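Ubiquitin conjugating enzyme (Plasmodium yoelii, PDB 2PWQ) probably accepts activated ubiquitin as a thioester on its active-site cysteine and passes it on, as other ubiquitin-conjugating (E2) enzymes do. Local coordinates at residues G70-A75 with V163-F168; I89-K94 with L127-L132; D110-E115 with R123-S128; A144-M149 with A155-T160. All coordinates share one frame; numbering follows the deposited sequence. Where two conformers were deposited one is given.

Contact 1. Residues G70-A75 with V163-F168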
loop_
_atom_site.group_PDB
_atom_site.type_symbol
_atom_site.label_atom_id
_atom_site.label_comp_id
_atom_site.label_asym_id
_atom_site.label_seq_id
_atom_site.Cartn_x
_atom_site.Cartn_y
_atom_site.Cartn_z
ATOM N N GLY A 70 11.518 1.372 -7.096
ATOM C CA GLY A 70 11.141 0.537 -5.962
ATOM C C GLY A 70 9.963 -0.346 -6.318
ATOM O O GLY A 70 9.092 0.023 -7.132
ATOM N N HIS A 71 9.946 -1.519 -5.700
ATOM C CA HIS A 71 8.875 -2.490 -5.826
ATOM C C HIS A 71 8.516 -2.803 -4.390
ATOM O O HIS A 71 9.337 -3.409 -3.632
ATOM C CB HIS A 71 9.389 -3.752 -6.522
ATOM C CG HIS A 71 10.031 -3.498 -7.848
ATOM N ND1 HIS A 71 9.308 -3.443 -9.028
ATOM C CD2 HIS A 71 11.321 -3.250 -8.183
ATOM C CE1 HIS A 71 10.131 -3.189 -10.034
ATOM N NE2 HIS A 71 11.357 -3.068 -9.548
ATOM N N PHE A 72 7.342 -2.350 -3.990
ATOM C CA PHE A 72 6.875 -2.444 -2.610
ATOM C C PHE A 72 5.776 -3.482 -2.379
ATOM O O PHE A 72 4.678 -3.443 -2.987
ATOM C CB PHE A 72 6.439 -1.045 -2.074
ATOM C CG PHE A 72 7.534 0.017 -2.167
ATOM C CD1 PHE A 72 7.674 0.797 -3.330
ATOM C CD2 PHE A 72 8.469 0.186 -1.127
ATOM C CE1 PHE A 72 8.663 1.765 -3.443
ATOM C CE2 PHE A 72 9.493 1.160 -1.237
ATOM C CZ PHE A 72 9.604 1.924 -2.386
ATOM N N THR A 73 6.066 -4.408 -1.472
ATOM C CA THR A 73 5.161 -5.467 -1.090
ATOM C C THR A 73 4.385 -5.024 0.117
ATOM O O THR A 73 4.986 -4.434 1.028
ATOM C CB THR A 73 5.971 -6.719 -0.711
ATOM O OG1 THR A 73 6.705 -7.112 -1.866
ATOM C CG2 THR A 73 5.067 -7.815 -0.296
ATOM N N LEU A 74 3.071 -5.301 0.116
ATOM C CA LEU A 74 2.185 -5.007 1.244
ATOM C C LEU A 74 1.421 -6.277 1.654
ATOM O O LEU A 74 1.297 -7.207 0.873
ATOM C CB LEU A 74 1.190 -3.845 0.913
ATOM C CG LEU A 74 1.727 -2.479 0.431
ATOM C CD1 LEU A 74 1.925 -2.428 -1.119
ATOM C CD2 LEU A 74 0.842 -1.326 0.889
ATOM N N ALA A 75 0.888 -6.284 2.875
ATOM C CA ALA A 75 0.074 -7.375 3.400
ATOM C C ALA A 75 -1.327 -6.857 3.499
ATOM O O ALA A 75 -1.543 -5.857 4.143
ATOM C CB ALA A 75 0.588 -7.821 4.834
ATOM N N VAL A 163 18.065 5.852 -0.532
ATOM C CA VAL A 163 18.920 4.753 -0.076
ATOM C C VAL A 163 18.032 3.552 0.243
ATOM O O VAL A 163 18.243 2.475 -0.288
ATOM C CB VAL A 163 19.825 5.157 1.184
ATOM C CG1 VAL A 163 20.540 3.921 1.828
ATOM C CG2 VAL A 163 20.877 6.185 0.804
ATOM N N TRP A 164 17.054 3.746 1.116
ATOM C CA TRP A 164 16.158 2.685 1.520
ATOM C C TRP A 164 15.399 2.000 0.384
ATOM O O TRP A 164 15.217 0.766 0.425
ATOM C CB TRP A 164 15.210 3.172 2.604
ATOM C CG TRP A 164 15.860 3.360 3.953
ATOM C CD1 TRP A 164 17.090 3.901 4.210
ATOM C CD2 TRP A 164 15.282 3.067 5.240
ATOM N NE1 TRP A 164 17.329 3.916 5.562
ATOM C CE2 TRP A 164 16.223 3.433 6.214
ATOM C CE3 TRP A 164 14.073 2.507 5.654
ATOM C CZ2 TRP A 164 15.969 3.300 7.559
ATOM C CZ3 TRP A 164 13.817 2.394 6.983
ATOM C CH2 TRP A 164 14.758 2.767 7.928
ATOM N N THR A 165 15.006 2.768 -0.644
ATOM C CA THR A 165 14.389 2.195 -1.833
ATOM C C THR A 165 15.341 1.261 -2.586
ATOM O O THR A 165 14.964 0.150 -3.015
ATOM C CB THR A 165 13.928 3.306 -2.843
ATOM O OG1 THR A 165 12.966 4.132 -2.214
ATOM C CG2 THR A 165 13.337 2.691 -4.054
ATOM N N LYS A 166 16.576 1.723 -2.753
ATOM C CA LYS A 166 17.534 0.996 -3.573
ATOM C C LYS A 166 18.138 -0.154 -2.748
ATOM O O LYS A 166 18.704 -1.068 -3.313
ATOM C CB LYS A 166 18.609 1.921 -4.176
ATOM C CG LYS A 166 18.068 2.928 -5.171
ATOM C CD LYS A 166 19.144 3.541 -6.040
ATOM C CE LYS A 166 18.537 4.577 -6.995
ATOM N NZ LYS A 166 17.397 4.045 -7.866
ATOM N N THR A 167 17.935 -0.119 -1.433
ATOM C CA THR A 167 18.399 -1.179 -0.517
ATOM C C THR A 167 17.343 -2.241 -0.241
ATOM O O THR A 167 17.617 -3.441 -0.391
ATOM C CB THR A 167 18.863 -0.563 0.819
ATOM O OG1 THR A 167 19.816 0.456 0.526
ATOM C CG2 THR A 167 19.508 -1.618 1.746
ATOM N N PHE A 168 16.148 -1.791 0.168
ATOM C CA PHE A 168 15.064 -2.662 0.657
ATOM C C PHE A 168 13.960 -3.016 -0.349
ATOM O O PHE A 168 13.256 -4.005 -0.162
ATOM C CB PHE A 168 14.449 -2.086 1.951
ATOM C CG PHE A 168 15.451 -1.888 3.037
ATOM C CD1 PHE A 168 15.755 -0.621 3.512
ATOM C CD2 PHE A 168 16.149 -2.985 3.544
ATOM C CE1 PHE A 168 16.726 -0.438 4.527
ATOM C CE2 PHE A 168 17.107 -2.810 4.547
ATOM C CZ PHE A 168 17.401 -1.542 5.020
#

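Contact 2. Residues I89-K94 with L127-L132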
loop_
_atom_site.group_PDB
_atom_site.type_symbol
_atom_site.label_atom_id
_atom_site.label_comp_id
_atom_site.label_asym_id
_atom_site.label_seq_id
_atom_site.Cartn_x
_atom_site.Cartn_y
_atom_site.Cartn_z
ATOM N N ILE A 89 -4.314 -2.885 5.657
ATOM C CA ILE A 89 -3.120 -2.892 4.801
ATOM C C ILE A 89 -1.921 -2.342 5.580
ATOM O O ILE A 89 -2.053 -1.363 6.334
ATOM C CB ILE A 89 -3.323 -2.102 3.505
ATOM C CG1 ILE A 89 -4.581 -2.585 2.783
ATOM C CG2 ILE A 89 -2.142 -2.249 2.582
ATOM C CD1 ILE A 89 -4.898 -1.793 1.540
ATOM N N LYS A 90 -0.771 -2.992 5.419
ATOM C CA LYS A 90 0.493 -2.516 5.976
ATOM C C LYS A 90 1.593 -2.865 4.985
ATOM O O LYS A 90 1.470 -3.820 4.215
ATOM C CB LYS A 90 0.778 -3.164 7.326
ATOM C CG LYS A 90 1.395 -4.555 7.242
ATOM C CD LYS A 90 2.147 -4.901 8.555
ATOM C CE LYS A 90 2.867 -6.244 8.436
ATOM N NZ LYS A 90 1.927 -7.390 8.250
ATOM N N PHE A 91 2.673 -2.111 4.980
ATOM C CA PHE A 91 3.714 -2.419 4.038
ATOM C C PHE A 91 4.478 -3.600 4.616
ATOM O O PHE A 91 4.482 -3.775 5.824
ATOM C CB PHE A 91 4.684 -1.235 3.898
ATOM C CG PHE A 91 4.252 -0.226 2.911
ATOM C CD1 PHE A 91 3.272 0.716 3.226
ATOM C CD2 PHE A 91 4.834 -0.203 1.649
ATOM C CE1 PHE A 91 2.879 1.645 2.277
ATOM C CE2 PHE A 91 4.461 0.719 0.697
ATOM C CZ PHE A 91 3.487 1.664 1.007
ATOM N N VAL A 92 5.071 -4.417 3.750
ATOM C CA VAL A 92 5.981 -5.472 4.180
ATOM C C VAL A 92 7.350 -4.923 3.912
ATOM O O VAL A 92 8.237 -4.943 4.807
ATOM C CB VAL A 92 5.746 -6.814 3.412
ATOM C CG1 VAL A 92 6.967 -7.838 3.601
ATOM C CG2 VAL A 92 4.445 -7.441 3.895
ATOM N N THR A 93 7.525 -4.414 2.683
ATOM C CA THR A 93 8.798 -3.828 2.278
ATOM C C THR A 93 9.071 -2.635 3.190
ATOM O O THR A 93 8.179 -1.828 3.503
ATOM C CB THR A 93 8.739 -3.392 0.820
ATOM O OG1 THR A 93 8.386 -4.520 0.023
ATOM C CG2 THR A 93 10.065 -2.891 0.324
ATOM N N LYS A 94 10.292 -2.559 3.691
ATOM C CA LYS A 94 10.698 -1.465 4.542
ATOM C C LYS A 94 10.864 -0.220 3.682
ATOM O O LYS A 94 11.387 -0.292 2.554
ATOM C CB LYS A 94 12.053 -1.851 5.196
ATOM C CG LYS A 94 12.400 -0.951 6.349
ATOM C CD LYS A 94 13.854 -0.995 6.664
ATOM C CE LYS A 94 14.102 -1.758 7.907
ATOM N NZ LYS A 94 13.149 -1.651 9.079
ATOM N N LEU A 127 -3.976 2.177 -5.044
ATOM C CA LEU A 127 -3.657 3.368 -5.836
ATOM C C LEU A 127 -3.545 4.590 -4.917
ATOM O O LEU A 127 -2.708 5.456 -5.131
ATOM C CB LEU A 127 -4.737 3.664 -6.885
ATOM C CG LEU A 127 -4.701 2.955 -8.246
ATOM C CD1 LEU A 127 -5.967 3.353 -9.044
ATOM C CD2 LEU A 127 -3.408 3.226 -9.104
ATOM N N SER A 128 -4.360 4.674 -3.887
ATOM C CA SER A 128 -4.305 5.862 -3.068
ATOM C C SER A 128 -3.085 5.812 -2.132
ATOM O O SER A 128 -2.636 6.841 -1.609
ATOM C CB SER A 128 -5.578 6.028 -2.240
ATOM O OG SER A 128 -5.413 5.266 -1.057
ATOM N N ILE A 129 -2.541 4.618 -1.904
ATOM C CA ILE A 129 -1.339 4.517 -1.102
ATOM C C ILE A 129 -0.201 4.912 -2.014
ATOM O O ILE A 129 0.684 5.650 -1.594
ATOM C CB ILE A 129 -1.161 3.099 -0.508
ATOM C CG1 ILE A 129 -2.217 2.898 0.594
ATOM C CG2 ILE A 129 0.283 2.914 0.110
ATOM C CD1 ILE A 129 -2.556 1.454 0.884
ATOM N N GLN A 130 -0.202 4.447 -3.260
ATOM C CA GLN A 130 0.829 4.878 -4.188
ATOM C C GLN A 130 0.814 6.416 -4.375
ATOM O O GLN A 130 1.876 7.055 -4.560
ATOM C CB GLN A 130 0.644 4.161 -5.521
ATOM C CG GLN A 130 1.646 4.519 -6.620
ATOM C CD GLN A 130 1.232 3.952 -7.952
ATOM O OE1 GLN A 130 0.139 4.243 -8.412
ATOM N NE2 GLN A 130 2.103 3.155 -8.593
ATOM N N ALA A 131 -0.386 7.007 -4.366
ATOM C CA ALA A 131 -0.499 8.473 -4.402
ATOM C C ALA A 131 0.242 9.107 -3.225
ATOM O O ALA A 131 0.993 10.056 -3.419
ATOM C CB ALA A 131 -1.997 8.955 -4.473
ATOM N N LEU A 132 0.031 8.578 -2.017
ATOM C CA LEU A 132 0.823 8.987 -0.845
ATOM C C LEU A 132 2.343 8.967 -1.060
ATOM O O LEU A 132 3.039 9.869 -0.615
ATOM C CB LEU A 132 0.499 8.127 0.341
ATOM C CG LEU A 132 -0.444 8.701 1.351
ATOM C CD1 LEU A 132 -0.470 7.812 2.554
ATOM C CD2 LEU A 132 -0.012 10.144 1.729
#

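Contact 3. Residues D110-E115 with R123-S128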
loop_
_atom_site.group_PDB
_atom_site.type_symbol
_atom_site.label_atom_id
_atom_site.label_comp_id
_atom_site.label_asym_id
_atom_site.label_seq_id
_atom_site.Cartn_x
_atom_site.Cartn_y
_atom_site.Cartn_z
ATOM N N ASP A 110 -7.400 5.741 8.531
ATOM C CA ASP A 110 -8.606 6.387 9.074
ATOM C C ASP A 110 -9.497 6.870 7.928
ATOM O O ASP A 110 -10.715 6.679 7.944
ATOM C CB ASP A 110 -8.253 7.593 9.970
ATOM C CG ASP A 110 -7.690 7.201 11.349
ATOM O OD1 ASP A 110 -7.883 6.060 11.820
ATOM O OD2 ASP A 110 -7.047 8.074 11.974
ATOM N N VAL A 111 -8.875 7.480 6.927
ATOM C CA VAL A 111 -9.616 7.996 5.797
ATOM C C VAL A 111 -10.427 6.900 5.108
ATOM O O VAL A 111 -11.653 7.009 5.082
ATOM C CB VAL A 111 -8.737 8.820 4.820
ATOM C CG1 VAL A 111 -9.494 9.109 3.535
ATOM C CG2 VAL A 111 -8.310 10.129 5.488
ATOM N N LEU A 112 -9.792 5.848 4.576
ATOM C CA LEU A 112 -10.618 4.791 3.967
ATOM C C LEU A 112 -11.531 4.054 4.939
ATOM O O LEU A 112 -12.619 3.644 4.555
ATOM C CB LEU A 112 -9.883 3.831 3.032
ATOM C CG LEU A 112 -8.575 3.152 3.360
ATOM C CD1 LEU A 112 -8.713 1.659 3.070
ATOM C CD2 LEU A 112 -7.480 3.783 2.501
ATOM N N LYS A 113 -11.112 3.912 6.193
ATOM C CA LYS A 113 -11.991 3.399 7.247
ATOM C C LYS A 113 -13.348 4.105 7.180
ATOM O O LYS A 113 -14.358 3.470 6.888
ATOM C CB LYS A 113 -11.354 3.587 8.624
ATOM C CG LYS A 113 -11.979 2.802 9.762
ATOM C CD LYS A 113 -11.191 3.051 11.040
ATOM C CE LYS A 113 -11.283 1.878 11.993
ATOM N NZ LYS A 113 -10.125 1.871 12.927
ATOM N N ASN A 114 -13.389 5.413 7.409
ATOM C CA ASN A 114 -14.698 6.082 7.408
ATOM C C ASN A 114 -15.250 6.455 6.029
ATOM O O ASN A 114 -16.425 6.798 5.903
ATOM C CB ASN A 114 -14.776 7.247 8.413
ATOM C CG ASN A 114 -13.516 8.102 8.441
ATOM O OD1 ASN A 114 -12.985 8.403 9.516
ATOM N ND2 ASN A 114 -13.043 8.514 7.265
ATOM N N GLU A 115 -14.423 6.373 4.993
ATOM C CA GLU A 115 -14.937 6.502 3.638
ATOM C C GLU A 115 -15.437 5.174 3.041
ATOM O O GLU A 115 -16.086 5.183 1.991
ATOM C CB GLU A 115 -13.905 7.162 2.698
ATOM C CG GLU A 115 -13.710 8.671 2.904
ATOM C CD GLU A 115 -15.039 9.437 3.123
ATOM O OE1 GLU A 115 -15.283 9.875 4.282
ATOM O OE2 GLU A 115 -15.838 9.578 2.152
ATOM N N ARG A 123 -7.694 -2.491 -5.264
ATOM C CA ARG A 123 -6.825 -1.745 -6.182
ATOM C C ARG A 123 -6.930 -0.223 -5.958
ATOM O O ARG A 123 -5.939 0.525 -6.061
ATOM C CB ARG A 123 -7.161 -2.049 -7.641
ATOM C CG ARG A 123 -6.012 -1.693 -8.565
ATOM C CD ARG A 123 -6.228 -2.061 -9.994
ATOM N NE ARG A 123 -5.019 -1.759 -10.762
ATOM C CZ ARG A 123 -4.647 -0.544 -11.161
ATOM N NH1 ARG A 123 -5.395 0.528 -10.924
ATOM N NH2 ARG A 123 -3.541 -0.402 -11.850
ATOM N N THR A 124 -8.126 0.263 -5.674
ATOM C CA THR A 124 -8.203 1.707 -5.472
ATOM C C THR A 124 -7.571 2.088 -4.092
ATOM O O THR A 124 -6.918 3.131 -3.979
ATOM C CB THR A 124 -9.599 2.360 -5.875
ATOM O OG1 THR A 124 -10.652 1.894 -5.029
ATOM C CG2 THR A 124 -9.962 2.015 -7.355
ATOM N N ALA A 125 -7.713 1.236 -3.079
ATOM C CA ALA A 125 -6.998 1.450 -1.792
ATOM C C ALA A 125 -5.496 1.513 -2.019
ATOM O O ALA A 125 -4.803 2.365 -1.464
ATOM C CB ALA A 125 -7.340 0.369 -0.756
ATOM N N LEU A 126 -5.008 0.612 -2.860
ATOM C CA LEU A 126 -3.612 0.589 -3.210
ATOM C C LEU A 126 -3.155 1.762 -4.072
ATOM O O LEU A 126 -2.043 2.263 -3.884
ATOM C CB LEU A 126 -3.221 -0.757 -3.851
ATOM C CG LEU A 126 -3.436 -2.024 -3.002
ATOM C CD1 LEU A 126 -3.153 -3.252 -3.850
ATOM C CD2 LEU A 126 -2.602 -2.008 -1.718
ATOM N N LEU A 127 -3.976 2.177 -5.044
ATOM C CA LEU A 127 -3.657 3.368 -5.836
ATOM C C LEU A 127 -3.545 4.590 -4.917
ATOM O O LEU A 127 -2.708 5.456 -5.131
ATOM C CB LEU A 127 -4.737 3.664 -6.885
ATOM C CG LEU A 127 -4.701 2.955 -8.246
ATOM C CD1 LEU A 127 -5.967 3.353 -9.044
ATOM C CD2 LEU A 127 -3.408 3.226 -9.104
ATOM N N SER A 128 -4.360 4.674 -3.887
ATOM C CA SER A 128 -4.305 5.862 -3.068
ATOM C C SER A 128 -3.085 5.812 -2.132
ATOM O O SER A 128 -2.636 6.841 -1.609
ATOM C CB SER A 128 -5.578 6.028 -2.240
ATOM O OG SER A 128 -5.413 5.266 -1.057
#

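Contact 4. Residues A144-M149 with A155-T160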
loop_
_atom_site.group_PDB
_atom_site.type_symbol
_atom_site.label_atom_id
_atom_site.label_comp_id
_atom_site.label_asym_id
_atom_site.label_seq_id
_atom_site.Cartn_x
_atom_site.Cartn_y
_atom_site.Cartn_z
ATOM N N ALA A 144 7.499 9.565 13.620
ATOM C CA ALA A 144 7.969 10.878 14.151
ATOM C C ALA A 144 9.346 11.269 13.644
ATOM O O ALA A 144 9.576 12.436 13.318
ATOM C CB ALA A 144 7.921 10.932 15.696
ATOM N N GLU A 145 10.238 10.280 13.546
ATOM C CA GLU A 145 11.618 10.530 13.120
ATOM C C GLU A 145 11.708 10.840 11.616
ATOM O O GLU A 145 12.480 11.725 11.205
ATOM C CB GLU A 145 12.569 9.382 13.525
ATOM C CG GLU A 145 12.266 8.680 14.876
ATOM C CD GLU A 145 11.946 9.629 16.051
ATOM O OE1 GLU A 145 11.059 9.276 16.861
ATOM O OE2 GLU A 145 12.574 10.709 16.174
ATOM N N VAL A 146 10.917 10.138 10.797
ATOM C CA VAL A 146 10.895 10.429 9.356
ATOM C C VAL A 146 10.267 11.801 9.115
ATOM O O VAL A 146 10.748 12.553 8.283
ATOM C CB VAL A 146 10.141 9.370 8.509
ATOM C CG1 VAL A 146 10.373 9.615 7.031
ATOM C CG2 VAL A 146 10.593 7.965 8.855
ATOM N N ALA A 147 9.198 12.103 9.846
ATOM C CA ALA A 147 8.457 13.366 9.679
ATOM C C ALA A 147 9.287 14.576 10.128
ATOM O O ALA A 147 9.280 15.622 9.471
ATOM C CB ALA A 147 7.136 13.305 10.446
ATOM N N LYS A 148 10.002 14.422 11.248
ATOM C CA LYS A 148 10.956 15.428 11.696
ATOM C C LYS A 148 11.949 15.704 10.574
ATOM O O LYS A 148 12.171 16.865 10.226
ATOM C CB LYS A 148 11.676 14.992 12.981
ATOM C CG LYS A 148 12.738 15.978 13.490
ATOM C CD LYS A 148 12.432 16.427 14.926
ATOM C CE LYS A 148 13.000 15.486 15.963
ATOM N NZ LYS A 148 14.481 15.629 16.063
ATOM N N MET A 149 12.509 14.651 9.985
ATOM C CA MET A 149 13.512 14.807 8.955
ATOM C C MET A 149 12.913 15.440 7.706
ATOM O O MET A 149 13.556 16.236 7.027
ATOM C CB MET A 149 14.121 13.451 8.604
ATOM C CG MET A 149 15.246 13.564 7.581
ATOM S SD MET A 149 15.907 12.007 6.955
ATOM C CE MET A 149 16.948 11.427 8.317
ATOM N N ALA A 155 16.148 17.728 2.131
ATOM C CA ALA A 155 17.047 17.218 1.101
ATOM C C ALA A 155 17.696 15.923 1.590
ATOM O O ALA A 155 18.181 15.126 0.778
ATOM C CB ALA A 155 18.114 18.218 0.791
ATOM N N LEU A 156 17.728 15.761 2.916
ATOM C CA LEU A 156 18.297 14.537 3.521
ATOM C C LEU A 156 17.227 13.473 3.435
ATOM O O LEU A 156 17.517 12.332 3.078
ATOM C CB LEU A 156 18.667 14.758 4.986
ATOM C CG LEU A 156 19.195 13.562 5.809
ATOM C CD1 LEU A 156 20.296 12.816 5.053
ATOM C CD2 LEU A 156 19.645 14.004 7.183
ATOM N N PHE A 157 15.995 13.844 3.777
ATOM C CA PHE A 157 14.868 12.929 3.629
ATOM C C PHE A 157 14.894 12.240 2.276
ATOM O O PHE A 157 14.761 11.011 2.178
ATOM C CB PHE A 157 13.517 13.624 3.805
ATOM C CG PHE A 157 12.374 12.793 3.313
ATOM C CD1 PHE A 157 11.782 11.850 4.154
ATOM C CD2 PHE A 157 11.934 12.898 1.972
ATOM C CE1 PHE A 157 10.752 11.045 3.697
ATOM C CE2 PHE A 157 10.910 12.097 1.492
ATOM C CZ PHE A 157 10.303 11.181 2.351
ATOM N N VAL A 158 15.061 13.032 1.229
ATOM C CA VAL A 158 14.969 12.509 -0.118
ATOM C C VAL A 158 16.077 11.481 -0.263
ATOM O O VAL A 158 15.868 10.395 -0.800
ATOM C CB VAL A 158 15.064 13.635 -1.196
ATOM C CG1 VAL A 158 15.184 13.053 -2.577
ATOM C CG2 VAL A 158 13.858 14.564 -1.094
ATOM N N LYS A 159 17.255 11.836 0.233
ATOM C CA LYS A 159 18.411 10.933 0.140
ATOM C C LYS A 159 18.244 9.668 0.960
ATOM O O LYS A 159 18.592 8.593 0.481
ATOM C CB LYS A 159 19.725 11.643 0.485
ATOM C CG LYS A 159 20.299 12.385 -0.708
ATOM C CD LYS A 159 20.812 11.404 -1.724
ATOM C CE LYS A 159 21.470 12.126 -2.854
ATOM N NZ LYS A 159 22.026 11.149 -3.824
ATOM N N THR A 160 17.705 9.786 2.169
ATOM C CA THR A 160 17.470 8.612 3.018
ATOM C C THR A 160 16.416 7.666 2.374
ATOM O O THR A 160 16.619 6.449 2.251
ATOM C CB THR A 160 17.023 9.059 4.413
ATOM O OG1 THR A 160 18.066 9.835 5.005
ATOM C CG2 THR A 160 16.733 7.872 5.324
#

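Contact 1. Residues G70-A75 with V163-F168
Thr165 CG2 rests on the backbone of Gly70, 3.6 Å from Gly70 CA and 3.8 Å from Gly70 N, and this methyl-to-backbone touch is the tightest point between 70-75 and 163-168. The other branch of the same threonine meets an aromatic ring: Thr165 OG1 lies 4.0 Å from Phe72 CZ, at the ring's edge and near its plane, and the two side chains cross at about a right angle. One torsion divides the work. With chi1 at -61°, CG2 is anti to the backbone N and reaches the glycine, while OG1 is turned beside the backbone N and faces the phenylalanine. No hydrogen bond joins the segments; the hydroxyl has Ala161 O of its own helix as its main partner, with Pro66 O, in the loop ahead of the strand, as a second. In the E2 fold this is where the end of helix 154-168 meets the start of strand 71-77, the third of four antiparallel strands, and all three touching residues are buried. Gly70 lets the helix come close, its CA standing 5.5 Å from Thr165 CA. Farther out, backbone hydrogen bonds fix the strand side, Gly70 pairing with Gly61 and Phe72 with Ile59, and His71 pairs with Ala169 just beyond the helix. The Phe72 side chain also packs on Phe91 of the adjacent strand and on Ala169.

Contact 2. Residues I89-K94 with L127-L132
Helix-on-sheet packing at the heart of the E2 (UBC) fold brings Ile89 and Phe91, on the last strand of the antiparallel sheet, against Ile129 of helix 122-134, about 2 Å from the centre of the chain (centre to centre). All three residues are buried, and the contact is wholly apolar, with no hydrogen bond between the segments. The backbones stay well apart, the nearest CA atoms being those of Ile89 and Ile129 at 9.6 Å, so side chains alone bridge the gap. Ile129 does this with two branches. Its chi1 of -71° sets CG2 anti to the backbone N and directs it to Phe91, while the extended chi2 (157°) carries CD1 to Ile89. Along the CG1 branch, Ile129 CD1 comes to 4.1 Å from Ile89 CD1, and Ile89 CG2 is equally near to it; the two isoleucines run at an oblique angle to each other. Both CB atoms here point toward the opposite segment. Phe91 starts differently, its CB directed along the flank, but the ring swings back to the helix. Within the sheet, Ile89 packs on Leu74 and Phe91 on Phe72, both in neighbouring strand 71-77, and Phe91 also touches Leu133 one turn farther along the helix. The Ile129 side chain is about 10 Å from that of Cys108, the predicted thioester cysteine. At the ring, Ile129 CG2 is equidistant from the two ends of one bond, 3.6 Å from Phe91 CE1 and 3.6 Å from Phe91 CZ, approaching obliquely.

Contact 3. Residues D110-E115 with R123-S128
A light, mainly apolar contact between two helices, carried on one side by Leu112 alone, joins the short helix 110-115 to helix 122-134. It lies about 10 Å from the centre of the chain (centre to centre); the short helix follows closely after the predicted thioester cysteine, Cys108, whose side chain is about 9 Å from that of Leu112. Just 81 Å² is buried, both sides summed, and the closest backbone approach is 7.6 Å, between Leu112 CA and Ala125 CA. The leucine's CB points toward the second helix and its two methyls part there. Leu112 CD1 comes to 4.3 Å from Ala125 CB, and Leu112 CD2 to 4.4 Å from Ser128 OG at the border of the contact. The side chain leaves the backbone with chi1 at 48°, which puts CG beside both the backbone N and the carbonyl carbon. Ala125 and Ser128 are one helical turn apart, so the forked tip spans a single turn. Ser128 OG donates to Ala125 O at 3.0 Å, tilted 32° from the carbonyl plane. Ala125 itself, with Leu126, also packs on Ile89 of strand 88-91. A leucine methyl can offer the hydroxyl only van der Waals contact, and the proton of Ser128 OG is directed within its own helix. Separations above 4 Å and the small buried area imply a loose association, and the lack of any cross-segment hydrogen bond a non-directional one.

Contact 4. Residues A144-M149 with A155-T160
Met149 reaches across from helix 144-152 to helix 154-168, and each atom beyond its CB finds a partner. Chi1 of -177° extends CG away from the backbone N, and CG lies 3.9 Å from Phe157 N and 4.2 Å from Phe157 CB. SD follows, 3.6 Å from Phe157 CA, 3.6 Å from Thr160 OG1 and 3.8 Å from Leu156 CG. A bend at chi3 of Met149 (-77°) then brings its CE near both Thr160 OG1 and Leu156 CD2. SD lies over one turn of the second helix, and the methionine and Leu156 side chains cross at about a right angle. These are the C-terminal helices of the E2 fold, joined by a short turn; their segment axes approach to 9.6 Å and their directions differ by 130°. Thr160 OG1 is held by Leu156 O, an acceptor it shares with Thr160 N, and stands above that carbonyl plane. A turn before the methionine, Val146 CG1 meets the edge of the Phe157 ring, 3.6 Å from CE1 and in the ring plane. Phe157 in turn packs edge-to-face with Tyr150 and against Trp96, while Asp143 OD1 accepts a hydrogen bond from Val146 N.

How the contacts relate
All four contacts belong to the E2 fold. Contacts 1 and 2, with centres 10 Å apart, meet on adjacent strands 71-77 and 88-91, where Thr73 and Val92 are probably hydrogen-bonded through their backbones. Contacts 2 and 3, also 10 Å apart, share helix 122-134, including Leu127 and Ser128. Contacts 1 and 4 use different parts of helix 154-168, their centres 16 Å apart. Contacts 3 and 4 are the most distant pair, at 25 Å. Along the chain, contact 1 closes a loop that encloses the other three, and contacts 2 and 3 both close before contact 4 opens. Strands 71-77 and 88-91 thus link helix 122-134, which packs near the predicted cysteine, to helix 154-168.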